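Local atomic coordinates of salicylate 5-hydroxylase, large oxygenase component (Ralstonia sp., PDB entry 7C8Z), a protein that hydroxylates salicylate at the 5-position to give gentisate, as the iron-containing oxygenase component of an NADH-dependent multicomponent system. Residues Trp231-His243 with Met423-Trp436. Sequence-based numbering, arbitrary orientation.
Sequences WKLMQENIKDPYH and MVTETLIRGMYDYW. With FE (Fe (III) ion), chain J.
With chi1 at 173°, M432 sets its CG anti to the backbone N and runs extended toward helix 232-238, turning only at the end, where CE settles 3.7 Å from K232 CB. SD of the same side chain lies beside Q235 CB and is crossed at about a right angle by the K239 chain, K239 CD being 3.6 Å from M432 SD. E236, extended beyond CG, reaches past I429 CG2 to the rim of the Y433 ring; its carboxylate is turned 74° from the ring plane, and Y433 OH is modelled as donating to E236 OE2, but the separation is too short to be taken literally at this resolution. Further along, the K232 chain passes across W436, with K232 CD 3.6 Å from W436 NE1; the ammonium of K232 goes on to E58, which is also the polar partner of W436 NE1.

At the other end K239 leaves the helix, and its CB packs 3.5 Å from L428 CB. P241 then lays CB and CG over the backbone oxygens of M423 and T425. Helices 232-238 and 427-436 run roughly antiparallel, at 143°, their axes 9.3 Å apart at closest approach. D240 OD2 and E426 OE1 both form salt bridges with R113 of the second subunit, and D240 OD2 also hydrogen-bonds H133 of that subunit, beside its [2Fe-2S] cluster. H243 NE2 binds iron at 2.3 Å together with H248 and D389: the two-histidine, one-carboxylate site of Rieske oxygenases.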
ATOM      1  N   TRP A 231      -5.039  11.277  16.722  1.00 31.49           N
ATOM      2  CA  TRP A 231      -6.149  10.777  17.527  1.00 28.88           C
ATOM      3  C   TRP A 231      -6.811  11.882  18.335  1.00 31.86           C
ATOM      4  O   TRP A 231      -8.029  11.844  18.552  1.00 39.88           O
ATOM      5  CB  TRP A 231      -5.659   9.662  18.445  1.00 50.83           C
ATOM      6  CG  TRP A 231      -4.725  10.150  19.498  1.00 51.14           C
ATOM      7  CD1 TRP A 231      -3.369  10.275  19.400  1.00 46.19           C
ATOM      8  CD2 TRP A 231      -5.077  10.594  20.810  1.00 46.14           C
ATOM      9  NE1 TRP A 231      -2.855  10.767  20.574  1.00 47.91           N
ATOM     10  CE2 TRP A 231      -3.883  10.973  21.457  1.00 45.40           C
ATOM     11  CE3 TRP A 231      -6.286  10.711  21.500  1.00 45.65           C
ATOM     12  CZ2 TRP A 231      -3.863  11.458  22.759  1.00 42.69           C
ATOM     13  CZ3 TRP A 231      -6.265  11.191  22.796  1.00 59.49           C
ATOM     14  CH2 TRP A 231      -5.061  11.559  23.412  1.00 59.91           C
ATOM     15  N   LYS A 232      -6.028  12.864  18.794  1.00 37.50           N
ATOM     16  CA  LYS A 232      -6.580  13.971  19.572  1.00 35.04           C
ATOM     17  C   LYS A 232      -7.710  14.669  18.827  1.00 37.46           C
ATOM     18  O   LYS A 232      -8.695  15.106  19.441  1.00 40.31           O
ATOM     19  CB  LYS A 232      -5.471  14.962  19.922  1.00 36.34           C
ATOM     20  CG  LYS A 232      -4.415  14.393  20.855  1.00 45.78           C
ATOM     21  CD  LYS A 232      -3.558  15.490  21.465  1.00 41.45           C
ATOM     22  CE  LYS A 232      -2.623  16.095  20.431  1.00 48.44           C
ATOM     23  NZ  LYS A 232      -1.464  15.211  20.115  1.00 35.50           N
ATOM     24  N   LEU A 233      -7.600  14.755  17.496  1.00 40.40           N
ATOM     25  CA  LEU A 233      -8.626  15.425  16.703  1.00 40.07           C
ATOM     26  C   LEU A 233      -9.999  14.799  16.901  1.00 33.77           C
ATOM     27  O   LEU A 233     -11.017  15.483  16.751  1.00 44.70           O
ATOM     28  CB  LEU A 233      -8.249  15.396  15.226  1.00 27.94           C
ATOM     29  CG  LEU A 233      -7.159  16.377  14.817  1.00 35.23           C
ATOM     30  CD1 LEU A 233      -6.825  16.201  13.346  1.00 39.89           C
ATOM     31  CD2 LEU A 233      -7.596  17.796  15.112  1.00 37.42           C
ATOM     32  N   MET A 234     -10.057  13.511  17.246  1.00 28.86           N
ATOM     33  CA  MET A 234     -11.352  12.898  17.514  1.00 39.89           C
ATOM     34  C   MET A 234     -11.920  13.392  18.836  1.00 39.64           C
ATOM     35  O   MET A 234     -13.092  13.783  18.915  1.00 44.87           O
ATOM     36  CB  MET A 234     -11.235  11.374  17.508  1.00 44.85           C
ATOM     37  CG  MET A 234     -12.564  10.656  17.716  1.00 44.27           C
ATOM     38  SD  MET A 234     -13.920  11.395  16.783  1.00 44.97           S
ATOM     39  CE  MET A 234     -13.679  10.690  15.154  1.00 35.78           C
ATOM     40  N   GLN A 235     -11.091  13.408  19.882  1.00 50.48           N
ATOM     41  CA  GLN A 235     -11.529  13.963  21.159  1.00 49.06           C
ATOM     42  C   GLN A 235     -12.007  15.398  20.988  1.00 36.28           C
ATOM     43  O   GLN A 235     -13.135  15.742  21.367  1.00 46.02           O
ATOM     44  CB  GLN A 235     -10.398  13.869  22.183  1.00 38.13           C
ATOM     45  CG  GLN A 235     -10.204  12.462  22.729  1.00 36.96           C
ATOM     46  CD  GLN A 235     -11.289  12.072  23.722  1.00 58.57           C
ATOM     47  OE1 GLN A 235     -12.043  12.922  24.200  1.00 53.40           O
ATOM     48  NE2 GLN A 235     -11.376  10.780  24.031  1.00 49.97           N
ATOM     49  N   GLU A 236     -11.167  16.239  20.379  1.00 42.76           N
ATOM     50  CA  GLU A 236     -11.574  17.594  20.029  1.00 38.90           C
ATOM     51  C   GLU A 236     -12.942  17.603  19.366  1.00 49.35           C
ATOM     52  O   GLU A 236     -13.823  18.385  19.742  1.00 44.48           O
ATOM     53  CB  GLU A 236     -10.549  18.225  19.089  1.00 34.72           C
ATOM     54  CG  GLU A 236      -9.202  18.512  19.698  1.00 48.77           C
ATOM     55  CD  GLU A 236      -8.284  19.217  18.723  1.00 42.92           C
ATOM     56  OE1 GLU A 236      -8.790  19.819  17.753  1.00 56.42           O
ATOM     57  OE2 GLU A 236      -7.054  19.166  18.921  1.00 58.59           O
ATOM     58  N   ASN A 237     -13.149  16.700  18.402  1.00 45.57           N
ATOM     59  CA  ASN A 237     -14.372  16.758  17.609  1.00 53.26           C
ATOM     60  C   ASN A 237     -15.603  16.537  18.475  1.00 50.20           C
ATOM     61  O   ASN A 237     -16.660  17.122  18.210  1.00 48.15           O
ATOM     62  CB  ASN A 237     -14.316  15.731  16.475  1.00 47.04           C
ATOM     63  CG  ASN A 237     -15.450  15.899  15.481  1.00 38.94           C
ATOM     64  OD1 ASN A 237     -15.385  16.736  14.582  1.00 51.90           O
ATOM     65  ND2 ASN A 237     -16.497  15.104  15.639  1.00 37.59           N
ATOM     66  N   ILE A 238     -15.481  15.740  19.538  1.00 34.83           N
ATOM     67  CA  ILE A 238     -16.597  15.536  20.448  1.00 43.17           C
ATOM     68  C   ILE A 238     -16.495  16.438  21.667  1.00 49.30           C
ATOM     69  O   ILE A 238     -17.374  16.412  22.538  1.00 46.31           O
ATOM     70  CB  ILE A 238     -16.718  14.048  20.832  1.00 42.37           C
ATOM     71  CG1 ILE A 238     -16.542  13.190  19.584  1.00 44.50           C
ATOM     72  CG2 ILE A 238     -18.085  13.729  21.424  1.00 32.24           C
ATOM     73  CD1 ILE A 238     -17.621  13.431  18.541  1.00 34.62           C
ATOM     74  N   LYS A 239     -15.451  17.263  21.735  1.00 51.99           N
ATOM     75  CA  LYS A 239     -15.401  18.414  22.622  1.00 57.14           C
ATOM     76  C   LYS A 239     -15.678  19.717  21.871  1.00 60.14           C
ATOM     77  O   LYS A 239     -15.439  20.801  22.412  1.00 54.47           O
ATOM     78  CB  LYS A 239     -14.042  18.472  23.326  1.00 42.48           C
ATOM     79  CG  LYS A 239     -13.745  17.259  24.200  1.00 41.29           C
ATOM     80  CD  LYS A 239     -12.285  17.211  24.631  1.00 36.34           C
ATOM     81  CE  LYS A 239     -11.985  15.977  25.476  1.00 39.73           C
ATOM     82  NZ  LYS A 239     -12.927  15.794  26.623  1.00 42.31           N
ATOM     83  N   ASP A 240     -16.193  19.626  20.642  1.00 60.51           N
ATOM     84  CA  ASP A 240     -16.483  20.779  19.793  1.00 50.56           C
ATOM     85  C   ASP A 240     -17.994  20.959  19.722  1.00 51.02           C
ATOM     86  O   ASP A 240     -18.670  20.236  18.977  1.00 59.50           O
ATOM     87  CB  ASP A 240     -15.899  20.558  18.395  1.00 50.02           C
ATOM     88  CG  ASP A 240     -15.913  21.809  17.537  1.00 55.72           C
ATOM     89  OD1 ASP A 240     -16.688  22.745  17.826  1.00 57.08           O
ATOM     90  OD2 ASP A 240     -15.145  21.848  16.552  1.00 58.25           O
ATOM     91  N   PRO A 241     -18.564  21.918  20.440  1.00 64.31           N
ATOM     92  CA  PRO A 241     -20.026  21.973  20.571  1.00 64.63           C
ATOM     93  C   PRO A 241     -20.742  22.763  19.485  1.00 59.53           C
ATOM     94  O   PRO A 241     -21.943  22.565  19.281  1.00 71.09           O
ATOM     95  CB  PRO A 241     -20.230  22.626  21.947  1.00 73.98           C
ATOM     96  CG  PRO A 241     -18.874  23.185  22.360  1.00 80.44           C
ATOM     97  CD  PRO A 241     -17.903  22.960  21.238  1.00 80.52           C
ATOM     98  N   TYR A 242     -20.053  23.672  18.800  1.00 51.39           N
ATOM     99  CA  TYR A 242     -20.725  24.554  17.855  1.00 58.80           C
ATOM    100  C   TYR A 242     -20.440  24.222  16.397  1.00 67.23           C
ATOM    101  O   TYR A 242     -20.992  24.879  15.509  1.00 79.02           O
ATOM    102  CB  TYR A 242     -20.367  26.014  18.155  1.00 74.18           C
ATOM    103  CG  TYR A 242     -19.085  26.533  17.543  1.00 74.51           C
ATOM    104  CD1 TYR A 242     -17.851  26.003  17.896  1.00 66.72           C
ATOM    105  CD2 TYR A 242     -19.112  27.590  16.641  1.00 78.11           C
ATOM    106  CE1 TYR A 242     -16.678  26.504  17.348  1.00 67.56           C
ATOM    107  CE2 TYR A 242     -17.954  28.094  16.089  1.00 66.37           C
ATOM    108  CZ  TYR A 242     -16.741  27.551  16.443  1.00 63.32           C
ATOM    109  OH  TYR A 242     -15.594  28.068  15.882  1.00 64.65           O
ATOM    110  N   HIS A 243     -19.594  23.240  16.126  1.00 73.30           N
ATOM    111  CA  HIS A 243     -19.439  22.720  14.771  1.00 69.35           C
ATOM    112  C   HIS A 243     -20.653  21.941  14.252  1.00 62.22           C
ATOM    113  O   HIS A 243     -20.972  22.070  13.064  1.00 62.22           O
ATOM    114  CB  HIS A 243     -18.175  21.852  14.685  1.00 64.41           C
ATOM    115  CG  HIS A 243     -18.418  20.387  14.887  1.00 57.15           C
ATOM    116  ND1 HIS A 243     -18.189  19.756  16.090  1.00 56.38           N
ATOM    117  CD2 HIS A 243     -18.861  19.429  14.038  1.00 61.89           C
ATOM    118  CE1 HIS A 243     -18.487  18.475  15.976  1.00 58.92           C
ATOM    119  NE2 HIS A 243     -18.899  18.250  14.742  1.00 54.72           N
ATOM    120  N   MET A 423     -23.630  26.496  23.780  1.00 76.49           N
ATOM    121  CA  MET A 423     -22.754  25.633  22.987  1.00 60.74           C
ATOM    122  C   MET A 423     -21.677  26.475  22.325  1.00 65.13           C
ATOM    123  O   MET A 423     -20.844  25.951  21.580  1.00 76.34           O
ATOM    124  CB  MET A 423     -23.459  24.999  21.785  1.00 75.41           C
ATOM    125  CG  MET A 423     -24.570  25.797  21.142  1.00102.11           C
ATOM    126  SD  MET A 423     -25.056  24.792  19.680  1.00112.62           S
ATOM    127  CE  MET A 423     -26.598  25.680  19.285  1.00100.10           C
ATOM    128  N   VAL A 424     -21.664  27.775  22.584  1.00 61.23           N
ATOM    129  CA  VAL A 424     -20.870  28.640  21.728  1.00 54.94           C
ATOM    130  C   VAL A 424     -19.524  28.891  22.373  1.00 48.26           C
ATOM    131  O   VAL A 424     -19.205  30.021  22.757  1.00 63.55           O
ATOM    132  CB  VAL A 424     -21.606  29.967  21.452  1.00 62.67           C
ATOM    133  CG1 VAL A 424     -21.041  30.627  20.215  1.00 70.14           C
ATOM    134  CG2 VAL A 424     -23.114  29.735  21.330  1.00 61.77           C
ATOM    135  N   THR A 425     -18.714  27.846  22.471  1.00 42.11           N
ATOM    136  CA  THR A 425     -17.432  27.998  23.127  1.00 54.34           C
ATOM    137  C   THR A 425     -16.548  26.831  22.733  1.00 47.23           C
ATOM    138  O   THR A 425     -17.039  25.740  22.438  1.00 48.84           O
ATOM    139  CB  THR A 425     -17.588  28.084  24.651  1.00 54.96           C
ATOM    140  OG1 THR A 425     -16.300  27.981  25.265  1.00 62.86           O
ATOM    141  CG2 THR A 425     -18.496  26.973  25.167  1.00 50.32           C
ATOM    142  N   GLU A 426     -15.241  27.075  22.722  1.00 48.63           N
ATOM    143  CA  GLU A 426     -14.259  26.017  22.536  1.00 58.76           C
ATOM    144  C   GLU A 426     -13.583  25.643  23.851  1.00 59.13           C
ATOM    145  O   GLU A 426     -12.439  25.176  23.857  1.00 46.34           O
ATOM    146  CB  GLU A 426     -13.232  26.432  21.482  1.00 50.04           C
ATOM    147  CG  GLU A 426     -13.845  26.617  20.105  1.00 52.01           C
ATOM    148  CD  GLU A 426     -12.831  26.993  19.047  1.00 67.09           C
ATOM    149  OE1 GLU A 426     -12.369  26.085  18.325  1.00 74.78           O
ATOM    150  OE2 GLU A 426     -12.500  28.192  18.933  1.00 68.83           O
ATOM    151  N   THR A 427     -14.295  25.814  24.968  1.00 63.58           N
ATOM    152  CA  THR A 427     -13.676  25.663  26.279  1.00 59.49           C
ATOM    153  C   THR A 427     -13.279  24.221  26.565  1.00 53.18           C
ATOM    154  O   THR A 427     -12.320  23.988  27.308  1.00 63.34           O
ATOM    155  CB  THR A 427     -14.617  26.185  27.370  1.00 51.78           C
ATOM    156  OG1 THR A 427     -14.006  26.027  28.657  1.00 59.09           O
ATOM    157  CG2 THR A 427     -15.937  25.441  27.341  1.00 41.07           C
ATOM    158  N   LEU A 428     -13.984  23.244  25.991  1.00 47.29           N
ATOM    159  CA  LEU A 428     -13.613  21.853  26.233  1.00 44.69           C
ATOM    160  C   LEU A 428     -12.267  21.524  25.601  1.00 47.36           C
ATOM    161  O   LEU A 428     -11.457  20.799  26.190  1.00 42.70           O
ATOM    162  CB  LEU A 428     -14.695  20.916  25.701  1.00 44.90           C
ATOM    163  CG  LEU A 428     -16.104  21.080  26.261  1.00 45.02           C
ATOM    164  CD1 LEU A 428     -17.013  19.965  25.775  1.00 36.42           C
ATOM    165  CD2 LEU A 428     -16.055  21.106  27.768  1.00 35.59           C
ATOM    166  N   ILE A 429     -11.993  22.080  24.424  1.00 42.83           N
ATOM    167  CA  ILE A 429     -10.697  21.866  23.792  1.00 47.66           C
ATOM    168  C   ILE A 429      -9.605  22.609  24.551  1.00 43.15           C
ATOM    169  O   ILE A 429      -8.487  22.102  24.715  1.00 56.39           O
ATOM    170  CB  ILE A 429     -10.760  22.283  22.313  1.00 48.23           C
ATOM    171  CG1 ILE A 429     -11.975  21.635  21.646  1.00 44.59           C
ATOM    172  CG2 ILE A 429      -9.477  21.896  21.595  1.00 49.83           C
ATOM    173  CD1 ILE A 429     -12.160  22.010  20.195  1.00 45.09           C
ATOM    174  N   ARG A 430      -9.906  23.819  25.023  1.00 42.61           N
ATOM    175  CA  ARG A 430      -8.930  24.566  25.808  1.00 53.71           C
ATOM    176  C   ARG A 430      -8.587  23.828  27.097  1.00 56.85           C
ATOM    177  O   ARG A 430      -7.422  23.781  27.505  1.00 55.41           O
ATOM    178  CB  ARG A 430      -9.459  25.972  26.100  1.00 50.46           C
ATOM    179  CG  ARG A 430      -9.379  26.884  24.886  1.00 58.41           C
ATOM    180  CD  ARG A 430      -9.811  28.320  25.159  1.00 65.02           C
ATOM    181  NE  ARG A 430     -11.071  28.435  25.884  1.00 56.26           N
ATOM    182  CZ  ARG A 430     -12.218  28.780  25.311  1.00 52.27           C
ATOM    183  NH1 ARG A 430     -12.261  29.020  24.006  1.00 49.43           N
ATOM    184  NH2 ARG A 430     -13.323  28.878  26.036  1.00 62.95           N
ATOM    185  N   GLY A 431      -9.585  23.215  27.734  1.00 36.48           N
ATOM    186  CA  GLY A 431      -9.306  22.419  28.915  1.00 44.34           C
ATOM    187  C   GLY A 431      -8.543  21.151  28.590  1.00 47.96           C
ATOM    188  O   GLY A 431      -7.628  20.757  29.324  1.00 65.09           O
ATOM    189  N   MET A 432      -8.921  20.487  27.497  1.00 40.80           N
ATOM    190  CA  MET A 432      -8.185  19.320  27.034  1.00 41.09           C
ATOM    191  C   MET A 432      -6.709  19.641  26.891  1.00 42.45           C
ATOM    192  O   MET A 432      -5.849  18.907  27.380  1.00 45.89           O
ATOM    193  CB  MET A 432      -8.767  18.833  25.703  1.00 36.39           C
ATOM    194  CG  MET A 432      -7.983  17.716  25.036  1.00 35.64           C
ATOM    195  SD  MET A 432      -8.822  17.057  23.578  1.00 42.78           S
ATOM    196  CE  MET A 432      -7.427  16.596  22.563  1.00 45.27           C
ATOM    197  N   TYR A 433      -6.393  20.765  26.256  1.00 52.24           N
ATOM    198  CA  TYR A 433      -4.988  21.061  26.016  1.00 54.84           C
ATOM    199  C   TYR A 433      -4.292  21.682  27.221  1.00 52.04           C
ATOM    200  O   TYR A 433      -3.069  21.575  27.325  1.00 57.90           O
ATOM    201  CB  TYR A 433      -4.848  21.918  24.764  1.00 42.24           C
ATOM    202  CG  TYR A 433      -4.944  21.037  23.547  1.00 41.67           C
ATOM    203  CD1 TYR A 433      -3.859  20.265  23.143  1.00 52.25           C
ATOM    204  CD2 TYR A 433      -6.132  20.923  22.838  1.00 42.05           C
ATOM    205  CE1 TYR A 433      -3.942  19.432  22.046  1.00 48.01           C
ATOM    206  CE2 TYR A 433      -6.226  20.093  21.735  1.00 43.07           C
ATOM    207  CZ  TYR A 433      -5.129  19.350  21.345  1.00 51.03           C
ATOM    208  OH  TYR A 433      -5.216  18.519  20.253  1.00 57.52           O
ATOM    209  N   ASP A 434      -5.032  22.285  28.153  1.00 49.46           N
ATOM    210  CA  ASP A 434      -4.460  22.571  29.465  1.00 58.09           C
ATOM    211  C   ASP A 434      -3.959  21.284  30.119  1.00 63.87           C
ATOM    212  O   ASP A 434      -2.793  21.185  30.539  1.00 60.45           O
ATOM    213  CB  ASP A 434      -5.503  23.272  30.341  1.00 64.60           C
ATOM    214  CG  ASP A 434      -5.021  23.512  31.762  1.00 68.45           C
ATOM    215  OD1 ASP A 434      -4.256  24.474  31.981  1.00 64.58           O
ATOM    216  OD2 ASP A 434      -5.419  22.744  32.664  1.00 70.53           O
ATOM    217  N   TYR A 435      -4.833  20.275  30.188  1.00 62.67           N
ATOM    218  CA  TYR A 435      -4.440  18.977  30.731  1.00 53.90           C
ATOM    219  C   TYR A 435      -3.287  18.373  29.939  1.00 56.41           C
ATOM    220  O   TYR A 435      -2.378  17.759  30.513  1.00 58.04           O
ATOM    221  CB  TYR A 435      -5.644  18.034  30.731  1.00 45.67           C
ATOM    222  CG  TYR A 435      -5.374  16.676  31.336  1.00 49.23           C
ATOM    223  CD1 TYR A 435      -5.390  16.496  32.709  1.00 43.88           C
ATOM    224  CD2 TYR A 435      -5.108  15.571  30.533  1.00 55.91           C
ATOM    225  CE1 TYR A 435      -5.147  15.260  33.269  1.00 48.69           C
ATOM    226  CE2 TYR A 435      -4.863  14.327  31.089  1.00 43.33           C
ATOM    227  CZ  TYR A 435      -4.885  14.182  32.459  1.00 40.85           C
ATOM    228  OH  TYR A 435      -4.644  12.958  33.040  1.00 47.57           O
ATOM    229  N   TRP A 436      -3.315  18.535  28.616  1.00 56.82           N
ATOM    230  CA  TRP A 436      -2.271  17.988  27.755  1.00 58.49           C
ATOM    231  C   TRP A 436      -0.915  18.602  28.077  1.00 54.87           C
ATOM    232  O   TRP A 436       0.074  17.884  28.274  1.00 49.90           O
ATOM    233  CB  TRP A 436      -2.640  18.230  26.292  1.00 50.00           C
ATOM    234  CG  TRP A 436      -1.748  17.556  25.296  1.00 41.18           C
ATOM    235  CD1 TRP A 436      -1.919  16.321  24.750  1.00 36.29           C
ATOM    236  CD2 TRP A 436      -0.558  18.095  24.707  1.00 51.59           C
ATOM    237  NE1 TRP A 436      -0.907  16.050  23.861  1.00 38.08           N
ATOM    238  CE2 TRP A 436      -0.056  17.122  23.818  1.00 45.84           C
ATOM    239  CE3 TRP A 436       0.137  19.300  24.852  1.00 45.37           C
ATOM    240  CZ2 TRP A 436       1.107  17.317  23.076  1.00 47.13           C
ATOM    241  CZ3 TRP A 436       1.292  19.490  24.115  1.00 52.78           C
ATOM    242  CH2 TRP A 436       1.765  18.507  23.237  1.00 47.04           C
TER
HETATM  243 FE    FE J 502     -19.555  16.104  14.278  1.00 59.32          FE
HETATM  244  O   HOH W   1     -21.574  15.565  15.121  1.00 33.03           O